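Local coordinates for glycerol uptake operon antiterminator-related protein (Thermotoga maritima, PDB 1VKF), which probably acts as a glycerol-3-phosphate-responsive antiterminator regulating glycerol uptake genes, built on a TIM-barrel fold, at residues G156-E161 and S172-S177; E74-V79 and N101-V106. One frame throughout, in Å; residues are numbered along the deposited sequence.

Contact 1: residues G156-E161 and S172-S177; sequences GLVETE and SAISTS. With CIT (citric acid), chain E.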
# COMPACT_ATOMS: atom_id res chain seq x y z
N GLY A 156 -5.53 4.83 6.66
CA GLY A 156 -5.67 4.80 8.11
C GLY A 156 -6.63 5.79 8.69
O GLY A 156 -6.52 6.99 8.49
N LEU A 157 -7.64 5.27 9.39
CA LEU A 157 -8.63 6.07 10.12
C LEU A 157 -9.45 7.02 9.22
O LEU A 157 -9.91 8.06 9.67
CB LEU A 157 -8.00 6.82 11.28
CG LEU A 157 -7.23 5.98 12.30
CD1 LEU A 157 -6.56 6.83 13.41
CD2 LEU A 157 -8.17 4.96 12.95
N VAL A 158 -9.57 6.69 7.94
CA VAL A 158 -10.48 7.42 7.07
C VAL A 158 -11.90 6.86 7.32
O VAL A 158 -12.23 5.78 6.84
CB VAL A 158 -10.06 7.33 5.62
CG1 VAL A 158 -11.07 8.08 4.71
CG2 VAL A 158 -8.65 7.91 5.46
N GLU A 159 -12.69 7.59 8.09
CA GLU A 159 -13.90 7.06 8.73
C GLU A 159 -15.24 7.51 8.14
O GLU A 159 -16.29 7.02 8.56
CB GLU A 159 -13.89 7.38 10.22
CG GLU A 159 -12.79 6.61 10.94
CD GLU A 159 -12.89 6.66 12.46
OE1 GLU A 159 -13.50 7.61 12.99
OE2 GLU A 159 -12.30 5.78 13.09
N THR A 160 -15.22 8.44 7.19
CA THR A 160 -16.47 8.88 6.56
C THR A 160 -16.22 9.18 5.10
O THR A 160 -15.09 9.43 4.69
CB THR A 160 -17.00 10.18 7.21
OG1 THR A 160 -16.08 11.25 6.99
CG2 THR A 160 -17.10 10.09 8.71
N GLU A 161 -17.30 9.25 4.33
CA GLU A 161 -17.21 9.68 2.96
C GLU A 161 -16.66 11.10 2.82
O GLU A 161 -15.92 11.43 1.89
CB GLU A 161 -18.58 9.58 2.29
CG GLU A 161 -18.60 10.11 0.88
CD GLU A 161 -19.90 9.72 0.16
OE1 GLU A 161 -20.28 8.52 0.19
OE2 GLU A 161 -20.51 10.62 -0.42
N SER A 172 -3.47 10.99 -4.46
CA SER A 172 -3.95 10.21 -5.59
C SER A 172 -5.01 9.22 -5.20
O SER A 172 -5.98 9.05 -5.94
CB SER A 172 -2.80 9.45 -6.23
OG SER A 172 -1.93 10.37 -6.83
N ALA A 173 -4.82 8.57 -4.06
CA ALA A 173 -5.67 7.45 -3.68
C ALA A 173 -5.77 7.26 -2.18
O ALA A 173 -5.00 7.80 -1.43
CB ALA A 173 -5.11 6.19 -4.32
N ILE A 174 -6.74 6.47 -1.76
CA ILE A 174 -6.88 6.03 -0.38
C ILE A 174 -7.05 4.51 -0.32
O ILE A 174 -7.88 3.97 -1.03
CB ILE A 174 -8.17 6.62 0.25
CG1 ILE A 174 -8.11 8.15 0.32
CG2 ILE A 174 -8.42 6.01 1.61
CD1 ILE A 174 -9.45 8.80 0.66
N SER A 175 -6.27 3.86 0.52
CA SER A 175 -6.39 2.47 0.79
C SER A 175 -7.30 2.29 1.99
O SER A 175 -7.05 2.84 3.06
CB SER A 175 -5.03 1.80 1.06
OG SER A 175 -5.25 0.46 1.53
N THR A 176 -8.35 1.50 1.84
CA THR A 176 -9.32 1.25 2.94
C THR A 176 -10.02 -0.07 2.78
O THR A 176 -10.21 -0.56 1.65
CB THR A 176 -10.40 2.38 2.93
OG1 THR A 176 -11.43 2.13 3.91
CG2 THR A 176 -11.10 2.47 1.58
N SER A 177 -10.41 -0.67 3.90
CA SER A 177 -11.20 -1.94 3.90
C SER A 177 -12.71 -1.67 3.97
O SER A 177 -13.53 -2.62 4.01
CB SER A 177 -10.76 -2.90 5.02
OG SER A 177 -11.13 -2.40 6.30
C1 CIT E . -4.85 0.24 5.56
O1 CIT E . -4.34 0.52 4.46
O2 CIT E . -4.11 0.11 6.55
C2 CIT E . -6.34 0.02 5.64
C3 CIT E . -7.01 -0.02 7.01
O7 CIT E . -6.41 -0.92 7.94
C4 CIT E . -7.09 1.40 7.59
C5 CIT E . -7.80 1.48 8.91
O3 CIT E . -8.52 0.54 9.31
O4 CIT E . -7.67 2.48 9.67
C6 CIT E . -8.43 -0.54 6.78
O5 CIT E . -8.73 -1.75 7.12
O6 CIT E . -9.27 0.28 6.30
O HOH W 1 -8.01 4.11 5.40
O HOH W 2 -10.60 3.49 6.09

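Contact 2: residues E74-V79 and N101-V106; sequences EAILFV and NGIPAV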
# COMPACT_ATOMS: atom_id res chain seq x y z
N GLU A 74 15.29 -12.57 -0.99
CA GLU A 74 14.60 -13.85 -1.12
C GLU A 74 13.11 -13.78 -0.74
O GLU A 74 12.28 -14.32 -1.47
CB GLU A 74 15.32 -14.96 -0.34
CG GLU A 74 16.78 -15.18 -0.73
CD GLU A 74 17.79 -14.26 -0.05
OE1 GLU A 74 17.42 -13.30 0.68
OE2 GLU A 74 19.00 -14.49 -0.28
N ALA A 75 12.79 -13.06 0.33
CA ALA A 75 11.40 -12.82 0.70
C ALA A 75 10.63 -12.08 -0.38
O ALA A 75 9.50 -12.45 -0.75
CB ALA A 75 11.29 -12.09 2.01
N ILE A 76 11.24 -11.05 -0.95
CA ILE A 76 10.57 -10.26 -2.00
C ILE A 76 10.33 -11.12 -3.25
O ILE A 76 9.22 -11.10 -3.83
CB ILE A 76 11.40 -9.02 -2.38
CG1 ILE A 76 11.49 -8.00 -1.25
CG2 ILE A 76 10.84 -8.39 -3.64
CD1 ILE A 76 12.72 -7.12 -1.34
N LEU A 77 11.34 -11.91 -3.65
CA LEU A 77 11.22 -12.85 -4.77
C LEU A 77 10.17 -13.93 -4.50
O LEU A 77 9.48 -14.32 -5.44
CB LEU A 77 12.55 -13.51 -5.16
CG LEU A 77 13.54 -12.50 -5.71
CD1 LEU A 77 14.89 -13.18 -5.94
CD2 LEU A 77 12.99 -11.82 -6.95
N PHE A 78 9.97 -14.40 -3.25
CA PHE A 78 8.94 -15.31 -2.91
C PHE A 78 7.55 -14.72 -3.12
O PHE A 78 6.67 -15.39 -3.68
CB PHE A 78 9.09 -15.72 -1.43
CG PHE A 78 8.08 -16.69 -0.95
CD1 PHE A 78 6.91 -16.21 -0.45
CD2 PHE A 78 8.33 -18.05 -1.03
CE1 PHE A 78 5.92 -17.09 0.03
CE2 PHE A 78 7.37 -18.96 -0.54
CZ PHE A 78 6.17 -18.46 -0.04
N VAL A 79 7.38 -13.47 -2.72
CA VAL A 79 6.12 -12.81 -2.87
C VAL A 79 5.84 -12.60 -4.41
O VAL A 79 4.69 -12.77 -4.84
CB VAL A 79 6.12 -11.46 -2.07
CG1 VAL A 79 4.89 -10.67 -2.41
CG2 VAL A 79 6.17 -11.79 -0.59
N ASN A 101 15.35 -5.11 -8.28
CA ASN A 101 14.90 -6.30 -8.99
C ASN A 101 13.72 -6.05 -9.92
O ASN A 101 13.14 -7.01 -10.46
CB ASN A 101 14.53 -7.38 -7.98
CG ASN A 101 15.74 -8.07 -7.42
OD1 ASN A 101 16.32 -8.94 -8.09
ND2 ASN A 101 16.18 -7.66 -6.20
N GLY A 102 13.35 -4.77 -10.09
CA GLY A 102 12.30 -4.39 -11.02
C GLY A 102 10.89 -4.70 -10.56
O GLY A 102 9.97 -4.79 -11.37
N ILE A 103 10.72 -4.79 -9.24
CA ILE A 103 9.46 -5.12 -8.61
C ILE A 103 8.82 -3.82 -8.07
O ILE A 103 9.40 -3.13 -7.24
CB ILE A 103 9.72 -6.12 -7.52
CG1 ILE A 103 10.20 -7.45 -8.16
CG2 ILE A 103 8.46 -6.36 -6.73
CD1 ILE A 103 10.91 -8.38 -7.22
N PRO A 104 7.63 -3.47 -8.56
CA PRO A 104 6.88 -2.33 -8.00
C PRO A 104 6.77 -2.40 -6.48
O PRO A 104 6.55 -3.48 -5.86
CB PRO A 104 5.50 -2.49 -8.64
CG PRO A 104 5.80 -3.21 -9.95
CD PRO A 104 6.92 -4.10 -9.69
N ALA A 105 6.95 -1.24 -5.85
CA ALA A 105 7.00 -1.18 -4.41
C ALA A 105 6.40 0.13 -3.90
O ALA A 105 6.56 1.18 -4.55
CB ALA A 105 8.42 -1.34 -3.91
N VAL A 106 5.70 0.02 -2.76
CA VAL A 106 5.17 1.15 -2.07
C VAL A 106 5.83 1.21 -0.69
O VAL A 106 5.80 0.22 0.03
CB VAL A 106 3.65 1.06 -1.91
CG1 VAL A 106 3.12 2.25 -1.19
CG2 VAL A 106 3.01 0.97 -3.30

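Contact 1: residues G156-E161 and S172-S177
The flat groups between Gly-156 and Ser-175 to Ser-177 are the three carboxylates of a citrate, probably from the crystallisation liquor. The carboxylate with O5 and O6 meets Ser-177 twice. Ser-177 OG binds O5 at 2.6 Å. Ser-177 N stands over one face of the same group and reaches O6 at 2.8 Å. The Ser-177 hydroxyl sits between its own N and carbonyl carbon (chi1 69°), which brings OG to the carboxylate that the backbone N already binds. A second carboxylate takes Leu-157 N on O4 at 2.8 Å. That bond is nearly straight, 171° at the hydrogen, yet the donor is tilted out of the plane. The third carboxylate receives Ser-175 OG on O1 at 3.1 Å, and Trp-22 NE1 also holds the ligand. The site lies at the C-terminal ends of strands 151-155 and 173-176, the last two strands of the TIM barrel. Many barrels of this fold bind phosphate here with backbone N-H groups, so the citrate probably marks an anion pocket, consistent with a glycerol-3-phosphate ligand. Two waters bridge the segments. One accepts from Gly-156 N and donates to Ser-175 O. The other donates to Val-158 O and lies 2.7 Å from Thr-176 OG1, which also binds Ser-178 N. On the side facing helix 161-167, Val-158 CG2 lies 4.3 Å from Ile-174 CG2, a loose apolar contact. Ala-164 and Ile-167 of that helix pack against both side chains.

Contact 2: residues E74-V79 and N101-V106
A Schellman motif ends helix 92-100, and Ile-103, just past it, packs against Ile-76 and Leu-77 of helix 73-82. Gly-102 is the C-prime residue and takes a positive phi (75°). Ile-103 N then bonds back to Ala-98 O. The turn sends the Ile-103 side chain toward the neighbouring helix. With CG1 beside the backbone N and chi2 near extended (161°), CD1 is carried out to the tip that meets helix 73-82. That one methyl makes both side-chain contacts. Ile-76 CG2 meets it at 3.6 Å, and the two side chains cross at a slant. Leu-77 CD2 touches it at 4.0 Å, with the side chains at about a right angle. In the TIM barrel this is the N-terminal side of the strands, where the chain leaves a helix to enter strand 105-110. Helix 73-82 meets that connecting loop here. Ile-76 is buried and also leans on Val-97 of helix 92-100 and on Met-63. Leu-77 lies at the exposed margin. A polar link stands beside these apolar groups: Asn-101 ND2 binds both Val-97 O, in the last turn of the helix it follows, and Glu-73 OE2 at the start of helix 73-82.

Overall arrangement
From the N terminus, the chain first passes strands 16-21, 34-41 and 58-62, then reaches helix 73-82. Contact 2 closes the loop that runs through strand 86-89 and helix 92-100 to residues 101-106. The chain continues through strands 105-110, 131-135 and 151-155 before contact 1 opens. Contact 1 closes a shorter loop holding helix 161-167. The two loops follow in series and neither nest nor cross. The contact centres are 25 Å apart, on opposite sides of the chain's centre, yet both reach the same barrel sheet. Contact 2 ties helix 73-82 to the loop before strand 105-110, on the N-terminal side of the strands. Contact 1 joins the loop after strand 151-155 to strand 173-176, on their C-terminal, ligand-binding side.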